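Local coordinates for HydG protein (Carboxydothermus hydrogenoformans, PDB 4RTB) that acts as a radical SAM maturase of [FeFe]-hydrogenase, a lyase and CO/CN synthase that carries a [4Fe-4S] cluster and binds S-adenosylmethionine, at residues 78-83 and 309-314; 94-99 and 380-385; 23-28 and 265-270; 417-422 and 456-461. All coordinates share one frame; numbering follows the deposited sequence.

Contact 1: residues 78-83 and 309-314; sequences QILFWQ and IVALLR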
loop_
_atom_site.group_PDB
_atom_site.type_symbol
_atom_site.label_atom_id
_atom_site.label_comp_id
_atom_site.label_asym_id
_atom_site.label_seq_id
_atom_site.Cartn_x
_atom_site.Cartn_y
_atom_site.Cartn_z
ATOM N N GLN A 78 -8.987 19.921 -10.891
ATOM C CA GLN A 78 -7.698 20.391 -11.395
ATOM C C GLN A 78 -6.797 20.950 -10.287
ATOM O O GLN A 78 -5.604 20.633 -10.235
ATOM C CB GLN A 78 -7.905 21.451 -12.481
ATOM C CG GLN A 78 -7.841 20.922 -13.913
ATOM C CD GLN A 78 -9.106 20.205 -14.355
ATOM O OE1 GLN A 78 -9.607 19.315 -13.668
ATOM N NE2 GLN A 78 -9.628 20.592 -15.515
ATOM N N ILE A 79 -7.361 21.773 -9.405
ATOM C CA ILE A 79 -6.571 22.353 -8.320
ATOM C C ILE A 79 -6.215 21.282 -7.280
ATOM O O ILE A 79 -5.123 21.305 -6.700
ATOM C CB ILE A 79 -7.307 23.544 -7.639
ATOM C CG1 ILE A 79 -6.410 24.217 -6.593
ATOM C CG2 ILE A 79 -8.616 23.104 -7.004
ATOM C CD1 ILE A 79 -5.140 24.818 -7.155
ATOM N N LEU A 80 -7.128 20.338 -7.068
ATOM C CA LEU A 80 -6.872 19.218 -6.169
ATOM C C LEU A 80 -5.677 18.408 -6.652
ATOM O O LEU A 80 -4.732 18.166 -5.896
ATOM C CB LEU A 80 -8.108 18.322 -6.059
ATOM C CG LEU A 80 -7.956 16.953 -5.390
ATOM C CD1 LEU A 80 -7.584 17.089 -3.922
ATOM C CD2 LEU A 80 -9.235 16.143 -5.551
ATOM N N PHE A 81 -5.721 18.005 -7.918
ATOM C CA PHE A 81 -4.644 17.218 -8.506
ATOM C C PHE A 81 -3.335 17.994 -8.478
ATOM O O PHE A 81 -2.282 17.442 -8.152
ATOM C CB PHE A 81 -4.992 16.808 -9.940
ATOM C CG PHE A 81 -6.158 15.862 -10.036
ATOM C CD1 PHE A 81 -6.645 15.222 -8.905
ATOM C CD2 PHE A 81 -6.761 15.605 -11.255
ATOM C CE1 PHE A 81 -7.711 14.350 -8.988
ATOM C CE2 PHE A 81 -7.832 14.731 -11.345
ATOM C CZ PHE A 81 -8.307 14.104 -10.209
ATOM N N TRP A 82 -3.416 19.278 -8.815
ATOM C CA TRP A 82 -2.258 20.165 -8.785
ATOM C C TRP A 82 -1.571 20.138 -7.417
ATOM O O TRP A 82 -0.360 19.882 -7.313
ATOM C CB TRP A 82 -2.692 21.587 -9.146
ATOM C CG TRP A 82 -1.572 22.550 -9.355
ATOM C CD1 TRP A 82 -0.707 22.587 -10.408
ATOM C CD2 TRP A 82 -1.212 23.640 -8.501
ATOM N NE1 TRP A 82 0.179 23.624 -10.257
ATOM C CE2 TRP A 82 -0.112 24.288 -9.093
ATOM C CE3 TRP A 82 -1.711 24.128 -7.289
ATOM C CZ2 TRP A 82 0.501 25.398 -8.516
ATOM C CZ3 TRP A 82 -1.104 25.229 -6.716
ATOM C CH2 TRP A 82 -0.011 25.854 -7.330
ATOM N N GLN A 83 -2.358 20.379 -6.370
ATOM C CA GLN A 83 -1.843 20.331 -5.005
ATOM C C GLN A 83 -1.269 18.963 -4.649
ATOM O O GLN A 83 -0.225 18.874 -4.000
ATOM C CB GLN A 83 -2.938 20.706 -4.008
ATOM C CG GLN A 83 -2.811 22.117 -3.474
ATOM C CD GLN A 83 -1.495 22.349 -2.757
ATOM O OE1 GLN A 83 -0.993 21.470 -2.055
ATOM N NE2 GLN A 83 -0.925 23.536 -2.937
ATOM N N ILE A 309 -9.128 9.916 -4.750
ATOM C CA ILE A 309 -8.840 9.312 -3.453
ATOM C C ILE A 309 -7.355 9.408 -3.151
ATOM O O ILE A 309 -6.976 9.835 -2.065
ATOM C CB ILE A 309 -9.251 7.824 -3.346
ATOM C CG1 ILE A 309 -10.508 7.519 -4.153
ATOM C CG2 ILE A 309 -9.485 7.453 -1.889
ATOM C CD1 ILE A 309 -10.894 6.055 -4.126
ATOM N N VAL A 310 -6.510 9.014 -4.103
ATOM C CA VAL A 310 -5.069 9.040 -3.836
ATOM C C VAL A 310 -4.573 10.479 -3.674
ATOM O O VAL A 310 -3.610 10.736 -2.940
ATOM C CB VAL A 310 -4.248 8.321 -4.944
ATOM C CG1 VAL A 310 -5.059 7.194 -5.563
ATOM C CG2 VAL A 310 -3.770 9.295 -6.015
ATOM N N ALA A 311 -5.250 11.416 -4.335
ATOM C CA ALA A 311 -4.888 12.824 -4.236
ATOM C C ALA A 311 -5.217 13.348 -2.849
ATOM O O ALA A 311 -4.360 13.914 -2.168
ATOM C CB ALA A 311 -5.606 13.639 -5.296
ATOM N N LEU A 312 -6.467 13.153 -2.441
ATOM C CA LEU A 312 -6.928 13.580 -1.128
ATOM C C LEU A 312 -6.134 12.928 -0.003
ATOM O O LEU A 312 -5.813 13.569 0.987
ATOM C CB LEU A 312 -8.413 13.275 -0.967
ATOM C CG LEU A 312 -9.325 14.320 -1.601
ATOM C CD1 LEU A 312 -10.721 13.770 -1.783
ATOM C CD2 LEU A 312 -9.349 15.571 -0.737
ATOM N N LEU A 313 -5.817 11.650 -0.162
ATOM C CA LEU A 313 -5.001 10.948 0.817
ATOM C C LEU A 313 -3.597 11.537 0.882
ATOM O O LEU A 313 -3.051 11.728 1.970
ATOM C CB LEU A 313 -4.938 9.458 0.490
ATOM C CG LEU A 313 -6.051 8.610 1.108
ATOM C CD1 LEU A 313 -6.499 7.544 0.135
ATOM C CD2 LEU A 313 -5.575 7.981 2.408
ATOM N N ARG A 314 -3.017 11.832 -0.278
ATOM C CA ARG A 314 -1.689 12.434 -0.307
ATOM C C ARG A 314 -1.673 13.813 0.356
ATOM O O ARG A 314 -0.739 14.144 1.090
ATOM C CB ARG A 314 -1.167 12.543 -1.742
ATOM C CG ARG A 314 0.121 13.355 -1.887
ATOM C CD ARG A 314 1.387 12.548 -1.584
ATOM N NE ARG A 314 1.471 12.099 -0.197
ATOM C CZ ARG A 314 1.540 10.824 0.171
ATOM N NH1 ARG A 314 1.545 9.866 -0.745
ATOM N NH2 ARG A 314 1.610 10.508 1.455
#
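Leu-80 of helix 74-91, its CB directed toward helix 303-316, meets two consecutive residues there, Ala-311 and Leu-312. Its branch carbon CG faces the methyl of the alanine, with Leu-80 CG 4.1 Å from Ala-311 CB. Beyond the branch CD1 makes the closest approach: Leu-80 CD1 lies 3.9 Å from Leu-312 CD2 and 4.0 Å from Leu-312 CG, so one methyl rests against both the branch point and a tip of the opposing leucine. The two leucine side chains cross at about a right angle. With CG anti to the backbone N (chi1 168°), Leu-80 carries its branch out over the neighbouring helix.

In the (beta/alpha)8 barrel of this radical SAM protein, helix 303-316 is one of the outer helices, following strand 281-283, and helix 74-91 comes from the segment ahead of the first barrel strand, 95-105. The axes of the two short segments approach to 9.1 Å at 54°.

Next along the chain, Phe-81 has its CB directed away from the partner helix, yet the CA atoms of Phe-81 and Ala-311 are the closest pair, 6.1 Å apart. The ring swings back so that an edge carbon does the touching: Phe-81 CD1 stands 4.1 Å from Ala-311 CB, which sits near the ring plane rather than over a face. The small alanine methyl thus faces both Leu-80 and Phe-81. Leu-339 of helix 330-339 adjoins Phe-81 and Ala-311, while Leu-312 also packs on Leu-261, Ala-68 and Phe-69.

Contact 2: residues 94-99 and 380-385; sequences KRIVLF and EVLIDK
Leu-382, on the last turn of helix 375-384, reaches across to Ile-96 and Leu-98 of strand 95-105. From CB, which is directed toward the strand, the chain turns at CG, placed anti to the carbonyl carbon and beside the backbone N (chi1 -77°). The next bond is fully extended, with CD1 anti to CA (chi2 -178°), and this pushes a single methyl forward. That methyl, CD1, makes both contacts with the strand. Leu-382 CD1 is 3.8 Å from Ile-96 CG2, the short branch of the isoleucine, and here the two side chains cross at about a right angle. The same Leu-382 CD1 lies 4.1 Å from Leu-98 CD2, but in this case the side chains approach tip to tip. Being two residues apart on an extended strand, Ile-96 and Leu-98 present their side chains on the same face, and one leucine methyl can therefore touch both.

Farther out, Leu-382 is flanked by Arg-333 and Asp-334 of helix 330-339 and by Phe-387, and Met-344 adjoins Ile-96 and Leu-98. Backbone hydrogen bonds join Ile-96 to Leu-388 and Ser-390, and Val-97 to Ser-342 and Met-344. Strand 95-105 thus runs between two parallel neighbours, 343-345 and 388-390, and helix 375-384 lies in the connection between them, covering the central strand with leucine in a beta-alpha-beta crossover.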
loop_
_atom_site.group_PDB
_atom_site.type_symbol
_atom_site.label_atom_id
_atom_site.label_comp_id
_atom_site.label_asym_id
_atom_site.label_seq_id
_atom_site.Cartn_x
_atom_site.Cartn_y
_atom_site.Cartn_z
ATOM N N LYS A 94 10.623 12.278 -7.065
ATOM C CA LYS A 94 10.261 11.391 -8.161
ATOM C C LYS A 94 10.459 9.932 -7.757
ATOM O O LYS A 94 10.615 9.056 -8.606
ATOM C CB LYS A 94 11.083 11.723 -9.408
ATOM C CG LYS A 94 10.666 13.013 -10.106
ATOM C CD LYS A 94 9.218 12.934 -10.561
ATOM C CE LYS A 94 8.848 14.068 -11.502
ATOM N NZ LYS A 94 7.404 14.004 -11.869
ATOM N N ARG A 95 10.432 9.680 -6.452
ATOM C CA ARG A 95 10.758 8.365 -5.913
ATOM C C ARG A 95 9.546 7.447 -5.791
ATOM O O ARG A 95 8.534 7.808 -5.188
ATOM C CB ARG A 95 11.420 8.514 -4.544
ATOM C CG ARG A 95 12.078 7.251 -4.039
ATOM C CD ARG A 95 12.475 7.386 -2.585
ATOM N NE ARG A 95 11.306 7.542 -1.727
ATOM C CZ ARG A 95 11.064 6.801 -0.652
ATOM N NH1 ARG A 95 11.916 5.851 -0.290
ATOM N NH2 ARG A 95 9.970 7.016 0.064
ATOM N N ILE A 96 9.661 6.255 -6.364
ATOM C CA ILE A 96 8.629 5.237 -6.220
ATOM C C ILE A 96 9.261 3.934 -5.728
ATOM O O ILE A 96 10.224 3.433 -6.314
ATOM C CB ILE A 96 7.868 5.009 -7.546
ATOM C CG1 ILE A 96 6.882 3.846 -7.410
ATOM C CG2 ILE A 96 8.839 4.789 -8.706
ATOM C CD1 ILE A 96 5.711 4.151 -6.505
ATOM N N VAL A 97 8.733 3.401 -4.632
ATOM C CA VAL A 97 9.305 2.209 -4.023
ATOM C C VAL A 97 8.633 0.952 -4.558
ATOM O O VAL A 97 7.406 0.886 -4.653
ATOM C CB VAL A 97 9.181 2.250 -2.494
ATOM C CG1 VAL A 97 9.919 1.079 -1.872
ATOM C CG2 VAL A 97 9.724 3.566 -1.961
ATOM N N LEU A 98 9.440 -0.044 -4.912
ATOM C CA LEU A 98 8.915 -1.274 -5.488
ATOM C C LEU A 98 9.072 -2.466 -4.545
ATOM O O LEU A 98 10.108 -2.635 -3.891
ATOM C CB LEU A 98 9.600 -1.574 -6.823
ATOM C CG LEU A 98 9.529 -0.487 -7.898
ATOM C CD1 LEU A 98 9.999 -1.038 -9.235
ATOM C CD2 LEU A 98 8.127 0.100 -8.014
ATOM N N PHE A 99 8.028 -3.287 -4.481
ATOM C CA PHE A 99 8.055 -4.509 -3.692
ATOM C C PHE A 99 7.290 -5.610 -4.410
ATOM O O PHE A 99 6.514 -5.345 -5.330
ATOM C CB PHE A 99 7.457 -4.274 -2.303
ATOM C CG PHE A 99 5.962 -4.116 -2.304
ATOM C CD1 PHE A 99 5.384 -2.893 -2.599
ATOM C CD2 PHE A 99 5.134 -5.189 -2.000
ATOM C CE1 PHE A 99 4.007 -2.742 -2.601
ATOM C CE2 PHE A 99 3.759 -5.043 -2.001
ATOM C CZ PHE A 99 3.196 -3.819 -2.301
ATOM N N GLU A 380 11.921 0.179 -16.836
ATOM C CA GLU A 380 12.144 0.943 -18.057
ATOM C C GLU A 380 11.092 2.044 -18.192
ATOM O O GLU A 380 11.419 3.231 -18.324
ATOM C CB GLU A 380 12.103 0.009 -19.265
ATOM C CG GLU A 380 13.078 0.327 -20.381
ATOM C CD GLU A 380 13.178 -0.810 -21.383
ATOM O OE1 GLU A 380 12.520 -1.852 -21.168
ATOM O OE2 GLU A 380 13.914 -0.665 -22.381
ATOM N N VAL A 381 9.825 1.639 -18.143
ATOM C CA VAL A 381 8.718 2.580 -18.252
ATOM C C VAL A 381 8.794 3.669 -17.183
ATOM O O VAL A 381 8.640 4.850 -17.488
ATOM C CB VAL A 381 7.356 1.866 -18.149
ATOM C CG1 VAL A 381 6.219 2.867 -18.284
ATOM C CG2 VAL A 381 7.245 0.783 -19.211
ATOM N N LEU A 382 9.042 3.272 -15.938
ATOM C CA LEU A 382 9.163 4.230 -14.844
ATOM C C LEU A 382 10.275 5.232 -15.107
ATOM O O LEU A 382 10.109 6.434 -14.887
ATOM C CB LEU A 382 9.422 3.513 -13.516
ATOM C CG LEU A 382 8.229 2.841 -12.840
ATOM C CD1 LEU A 382 8.645 2.226 -11.513
ATOM C CD2 LEU A 382 7.104 3.838 -12.643
ATOM N N ILE A 383 11.407 4.733 -15.584
ATOM C CA ILE A 383 12.569 5.574 -15.798
ATOM C C ILE A 383 12.317 6.537 -16.955
ATOM O O ILE A 383 12.907 7.618 -17.009
ATOM C CB ILE A 383 13.838 4.723 -16.058
ATOM C CG1 ILE A 383 15.040 5.316 -15.326
ATOM C CG2 ILE A 383 14.131 4.581 -17.548
ATOM C CD1 ILE A 383 16.317 4.562 -15.578
ATOM N N ASP A 384 11.422 6.160 -17.866
ATOM C CA ASP A 384 11.086 7.044 -18.978
ATOM C C ASP A 384 10.061 8.107 -18.579
ATOM O O ASP A 384 10.035 9.194 -19.156
ATOM C CB ASP A 384 10.574 6.238 -20.172
ATOM C CG ASP A 384 11.606 6.126 -21.280
ATOM O OD1 ASP A 384 11.527 6.907 -22.254
ATOM O OD2 ASP A 384 12.500 5.261 -21.174
ATOM N N LYS A 385 9.226 7.799 -17.591
ATOM C CA LYS A 385 8.255 8.769 -17.088
ATOM C C LYS A 385 8.896 9.683 -16.040
ATOM O O LYS A 385 8.211 10.467 -15.379
ATOM C CB LYS A 385 7.025 8.063 -16.503
ATOM C CG LYS A 385 6.391 7.048 -17.446
ATOM C CD LYS A 385 4.868 7.094 -17.418
ATOM C CE LYS A 385 4.269 6.068 -18.374
ATOM N NZ LYS A 385 2.786 5.972 -18.248
#

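Contact 3: residues 23-28 and 265-270; sequences QEIITL and IAHADY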
loop_
_atom_site.group_PDB
_atom_site.type_symbol
_atom_site.label_atom_id
_atom_site.label_comp_id
_atom_site.label_asym_id
_atom_site.label_seq_id
_atom_site.Cartn_x
_atom_site.Cartn_y
_atom_site.Cartn_z
ATOM N N GLN A 23 -13.731 2.873 18.832
ATOM C CA GLN A 23 -15.158 3.055 18.561
ATOM C C GLN A 23 -15.492 4.495 18.179
ATOM O O GLN A 23 -16.252 4.741 17.234
ATOM C CB GLN A 23 -15.990 2.629 19.777
ATOM C CG GLN A 23 -15.955 1.134 20.087
ATOM C CD GLN A 23 -14.764 0.724 20.943
ATOM O OE1 GLN A 23 -13.643 1.189 20.741
ATOM N NE2 GLN A 23 -15.009 -0.159 21.904
ATOM N N GLU A 24 -14.897 5.429 18.917
ATOM C CA GLU A 24 -15.048 6.860 18.682
ATOM C C GLU A 24 -14.913 7.216 17.201
ATOM O O GLU A 24 -15.747 7.951 16.661
ATOM C CB GLU A 24 -14.026 7.636 19.520
ATOM C CG GLU A 24 -14.241 7.481 21.029
ATOM C CD GLU A 24 -13.196 8.198 21.870
ATOM O OE1 GLU A 24 -13.497 8.515 23.042
ATOM O OE2 GLU A 24 -12.077 8.440 21.366
ATOM N N ILE A 25 -13.888 6.664 16.549
ATOM C CA ILE A 25 -13.678 6.868 15.117
ATOM C C ILE A 25 -14.974 6.691 14.337
ATOM O O ILE A 25 -15.424 7.619 13.656
ATOM C CB ILE A 25 -12.630 5.897 14.544
ATOM C CG1 ILE A 25 -11.268 6.109 15.206
ATOM C CG2 ILE A 25 -12.521 6.060 13.041
ATOM C CD1 ILE A 25 -10.243 5.067 14.813
ATOM N N ILE A 26 -15.588 5.515 14.476
ATOM C CA ILE A 26 -16.803 5.204 13.728
ATOM C C ILE A 26 -17.900 6.228 13.993
ATOM O O ILE A 26 -18.634 6.592 13.074
ATOM C CB ILE A 26 -17.347 3.798 14.046
ATOM C CG1 ILE A 26 -16.256 2.749 13.869
ATOM C CG2 ILE A 26 -18.529 3.459 13.150
ATOM C CD1 ILE A 26 -15.721 2.253 15.166
ATOM N N THR A 27 -18.010 6.709 15.231
ATOM C CA THR A 27 -18.990 7.753 15.504
ATOM C C THR A 27 -18.630 8.977 14.668
ATOM O O THR A 27 -19.444 9.430 13.868
ATOM C CB THR A 27 -19.075 8.134 17.001
ATOM O OG1 THR A 27 -17.793 7.981 17.617
ATOM C CG2 THR A 27 -20.086 7.253 17.724
ATOM N N LEU A 28 -17.397 9.466 14.817
ATOM C CA LEU A 28 -16.935 10.654 14.096
ATOM C C LEU A 28 -17.221 10.565 12.599
ATOM O O LEU A 28 -18.017 11.346 12.064
ATOM C CB LEU A 28 -15.435 10.870 14.326
ATOM C CG LEU A 28 -14.739 11.970 13.514
ATOM C CD1 LEU A 28 -15.427 13.316 13.694
ATOM C CD2 LEU A 28 -13.270 12.069 13.898
ATOM N N ILE A 265 -8.646 8.352 6.891
ATOM C CA ILE A 265 -8.057 9.572 7.423
ATOM C C ILE A 265 -8.364 9.709 8.912
ATOM O O ILE A 265 -7.489 10.076 9.700
ATOM C CB ILE A 265 -8.560 10.818 6.669
ATOM C CG1 ILE A 265 -8.298 10.665 5.168
ATOM C CG2 ILE A 265 -7.881 12.071 7.200
ATOM C CD1 ILE A 265 -8.786 11.830 4.339
ATOM N N ALA A 266 -9.598 9.395 9.294
ATOM C CA ALA A 266 -9.985 9.421 10.703
ATOM C C ALA A 266 -9.138 8.449 11.519
ATOM O O ALA A 266 -8.751 8.742 12.652
ATOM C CB ALA A 266 -11.462 9.092 10.855
ATOM N N HIS A 267 -8.852 7.296 10.924
ATOM C CA HIS A 267 -8.082 6.241 11.570
ATOM C C HIS A 267 -6.642 6.683 11.820
ATOM O O HIS A 267 -6.131 6.571 12.940
ATOM C CB HIS A 267 -8.114 4.974 10.711
ATOM C CG HIS A 267 -7.742 3.731 11.451
ATOM N ND1 HIS A 267 -7.784 2.475 10.869
ATOM C CD2 HIS A 267 -7.324 3.532 12.722
ATOM C CE1 HIS A 267 -7.406 1.572 11.747
ATOM N NE2 HIS A 267 -7.117 2.186 12.884
ATOM N N ALA A 268 -5.994 7.190 10.772
ATOM C CA ALA A 268 -4.627 7.696 10.884
ATOM C C ALA A 268 -4.544 8.853 11.879
ATOM O O ALA A 268 -3.608 8.929 12.684
ATOM C CB ALA A 268 -4.111 8.127 9.526
ATOM N N ASP A 269 -5.523 9.752 11.808
ATOM C CA ASP A 269 -5.674 10.822 12.788
ATOM C C ASP A 269 -5.654 10.263 14.204
ATOM O O ASP A 269 -4.858 10.693 15.047
ATOM C CB ASP A 269 -6.981 11.584 12.553
ATOM C CG ASP A 269 -6.766 12.942 11.916
ATOM O OD1 ASP A 269 -5.886 13.062 11.039
ATOM O OD2 ASP A 269 -7.490 13.889 12.291
ATOM N N TYR A 270 -6.543 9.301 14.445
ATOM C CA TYR A 270 -6.677 8.657 15.747
ATOM C C TYR A 270 -5.356 8.082 16.237
ATOM O O TYR A 270 -4.947 8.341 17.370
ATOM C CB TYR A 270 -7.736 7.554 15.690
ATOM C CG TYR A 270 -7.769 6.665 16.916
ATOM C CD1 TYR A 270 -7.064 5.466 16.949
ATOM C CD2 TYR A 270 -8.506 7.020 18.038
ATOM C CE1 TYR A 270 -7.088 4.653 18.064
ATOM C CE2 TYR A 270 -8.538 6.208 19.158
ATOM C CZ TYR A 270 -7.828 5.026 19.165
ATOM O OH TYR A 270 -7.852 4.210 20.275
#
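Ala-266 opens the contact on helix 257-275, its CB lying 3.9 Å from Ile-25 CG2. Helix 257-275 is an outer helix of the (beta/alpha)8 barrel, following strand 246-249, and helix 23-39 of the N-terminal part, which carries the isoleucine, packs on its outer side, roughly antiparallel: the segment axes make 140° and come within 9.8 Å. With CG1 of Ile-25 anti to its carbonyl carbon (chi1 -62°), the two branches diverge, CG2 to the alanine and the longer arm to the residues that follow.

His-267 comes next, and its CD2 lies 3.9 Å from Ile-25 CD1.

One turn on, Tyr-270 takes most of the long arm. Ile-25 CD1 is 3.6 Å from Tyr-270 CG and just as near its CB, oblique to the ring, while the side chains cross at about a right angle. An alanine at Ile-25 would be likely to open a gap beside Tyr-270 and leave the methyl of Ala-266 without its mate.

No hydrogen bond spans the two helices: alkyl groups of Ile-25 rest on the methyl of Ala-266 and on carbons of the two aromatic side chains, while His-267 ND1 and Tyr-270 OH are satisfied by Tyr-211 and Glu-236.

Contact 4: residues 417-422 and 456-461; sequences FCTPDA and PNFENI
Phe-458 and Pro-420 meet with their side chains crossed at about a right angle. The far end of the phenyl ring does the touching: Phe-458 CZ lies 3.9 Å from Pro-420 CD, and Phe-458 CE1 is 4.0 Å from the same carbon. Thr-419 lies beside the proline, with its CB 4.1 Å from Phe-458 CE1. Both partners approach the aromatic ring obliquely.

The phenylalanine occupies the N-cap position of helix 459-468, and Thr-419 and Pro-420 lie at the start of helix 419-432, so the beginnings of two C-terminal helices are packed together. Between them in the chain runs helix 438-454, making this part of an all-helical C-terminal region attached to the barrel.

Another side of the pyrrolidine faces Ile-461, one turn beyond the phenylalanine. Here Pro-420 CB is 4.0 Å from Ile-461 CD1. The isoleucine arm is extended, CD1 anti to CA (chi2 179°), which delivers its terminal methyl to the proline. Ile-461 also touches Leu-423 and Phe-424 of helix 419-432, whereas Thr-419 also reaches Leu-388 of strand 388-390.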
loop_
_atom_site.group_PDB
_atom_site.type_symbol
_atom_site.label_atom_id
_atom_site.label_comp_id
_atom_site.label_asym_id
_atom_site.label_seq_id
_atom_site.Cartn_x
_atom_site.Cartn_y
_atom_site.Cartn_z
ATOM N N PHE A 417 14.307 15.435 1.633
ATOM C CA PHE A 417 14.396 14.760 0.344
ATOM C C PHE A 417 14.932 13.340 0.502
ATOM O O PHE A 417 14.281 12.376 0.095
ATOM C CB PHE A 417 15.275 15.556 -0.612
ATOM N N CYS A 418 16.119 13.234 1.097
ATOM C CA CYS A 418 16.802 11.959 1.344
ATOM C C CYS A 418 16.824 11.038 0.123
ATOM O O CYS A 418 16.527 9.846 0.216
ATOM C CB CYS A 418 16.169 11.232 2.529
ATOM S SG CYS A 418 17.388 10.538 3.669
ATOM N N THR A 419 17.183 11.616 -1.017
ATOM C CA THR A 419 17.351 10.882 -2.267
ATOM C C THR A 419 18.510 9.854 -2.311
ATOM O O THR A 419 18.334 8.791 -2.904
ATOM C CB THR A 419 17.529 11.873 -3.440
ATOM O OG1 THR A 419 16.521 12.887 -3.358
ATOM C CG2 THR A 419 17.414 11.163 -4.777
ATOM N N PRO A 420 19.686 10.158 -1.705
ATOM C CA PRO A 420 20.842 9.246 -1.753
ATOM C C PRO A 420 20.565 7.752 -1.567
ATOM O O PRO A 420 21.050 6.950 -2.372
ATOM C CB PRO A 420 21.726 9.749 -0.594
ATOM C CG PRO A 420 20.920 10.815 0.105
ATOM C CD PRO A 420 20.052 11.369 -0.956
ATOM N N ASP A 421 19.820 7.380 -0.530
ATOM C CA ASP A 421 19.566 5.969 -0.267
ATOM C C ASP A 421 18.837 5.326 -1.447
ATOM O O ASP A 421 19.201 4.235 -1.891
ATOM C CB ASP A 421 18.762 5.792 1.021
ATOM C CG ASP A 421 18.964 4.423 1.650
ATOM O OD1 ASP A 421 20.114 3.930 1.645
ATOM O OD2 ASP A 421 17.978 3.840 2.149
ATOM N N ALA A 422 17.822 6.018 -1.959
ATOM C CA ALA A 422 17.064 5.545 -3.115
ATOM C C ALA A 422 17.953 5.443 -4.353
ATOM O O ALA A 422 17.903 4.451 -5.095
ATOM C CB ALA A 422 15.886 6.464 -3.384
ATOM N N PRO A 456 23.004 19.986 -6.838
ATOM C CA PRO A 456 24.394 20.400 -6.604
ATOM C C PRO A 456 24.907 20.051 -5.207
ATOM O O PRO A 456 26.117 20.080 -4.974
ATOM C CB PRO A 456 24.335 21.918 -6.793
ATOM C CG PRO A 456 22.960 22.278 -6.348
ATOM C CD PRO A 456 22.070 21.123 -6.739
ATOM N N ASN A 457 23.997 19.730 -4.293
ATOM C CA ASN A 457 24.384 19.328 -2.946
ATOM C C ASN A 457 24.891 17.889 -2.912
ATOM O O ASN A 457 25.353 17.409 -1.874
ATOM C CB ASN A 457 23.206 19.491 -1.984
ATOM N N PHE A 458 24.794 17.206 -4.049
ATOM C CA PHE A 458 25.173 15.799 -4.146
ATOM C C PHE A 458 26.284 15.561 -5.176
ATOM O O PHE A 458 26.182 14.645 -5.992
ATOM C CB PHE A 458 23.960 14.935 -4.519
ATOM C CG PHE A 458 22.804 15.017 -3.549
ATOM C CD1 PHE A 458 21.520 14.715 -3.975
ATOM C CD2 PHE A 458 22.993 15.372 -2.221
ATOM C CE1 PHE A 458 20.447 14.775 -3.107
ATOM C CE2 PHE A 458 21.920 15.435 -1.344
ATOM C CZ PHE A 458 20.646 15.136 -1.789
ATOM N N GLU A 459 27.332 16.380 -5.149
ATOM C CA GLU A 459 28.449 16.227 -6.082
ATOM C C GLU A 459 29.210 14.920 -5.830
ATOM O O GLU A 459 29.386 14.096 -6.744
ATOM C CB GLU A 459 29.396 17.428 -5.972
ATOM C CG GLU A 459 30.162 17.775 -7.247
ATOM C CD GLU A 459 31.478 17.025 -7.382
ATOM O OE1 GLU A 459 31.813 16.229 -6.480
ATOM O OE2 GLU A 459 32.184 17.238 -8.391
ATOM N N ASN A 460 29.654 14.735 -4.587
ATOM C CA ASN A 460 30.421 13.550 -4.212
ATOM C C ASN A 460 29.621 12.258 -4.376
ATOM O O ASN A 460 30.186 11.201 -4.677
ATOM C CB ASN A 460 30.922 13.672 -2.771
ATOM C CG ASN A 460 32.039 14.683 -2.624
ATOM O OD1 ASN A 460 33.197 14.367 -2.883
ATOM N ND2 ASN A 460 31.701 15.898 -2.195
ATOM N N ILE A 461 28.310 12.345 -4.164
ATOM C CA ILE A 461 27.416 11.223 -4.433
ATOM C C ILE A 461 27.488 10.849 -5.909
ATOM O O ILE A 461 27.559 9.672 -6.250
ATOM C CB ILE A 461 25.961 11.548 -4.051
ATOM C CG1 ILE A 461 25.856 11.826 -2.550
ATOM C CG2 ILE A 461 25.034 10.417 -4.452
ATOM C CD1 ILE A 461 24.462 12.188 -2.094
#

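Overall arrangement
Contacts 1, 2 and 3 are buried, whereas contact 4 is a surface contact of partly exposed residues. Contacts 1 and 3 both join an N-terminal helix to an outer barrel helix, but at different crossings (54° and 140°), and their partners 257-275 and 303-316 are neighbours. Contact 2 sets a helix on a strand. It lies on the other side of the chain's centre from contact 3, and touches contact 4 where Arg-95 CD meets Ala-422 CB at 3.6 Å. None has a hydrogen bond across it: contacts 1 and 2 rely on aliphatic groups with at most one ring edge, contact 3 adds histidine and tyrosine, and contact 4 pairs a proline with a phenylalanine ring and an isoleucine.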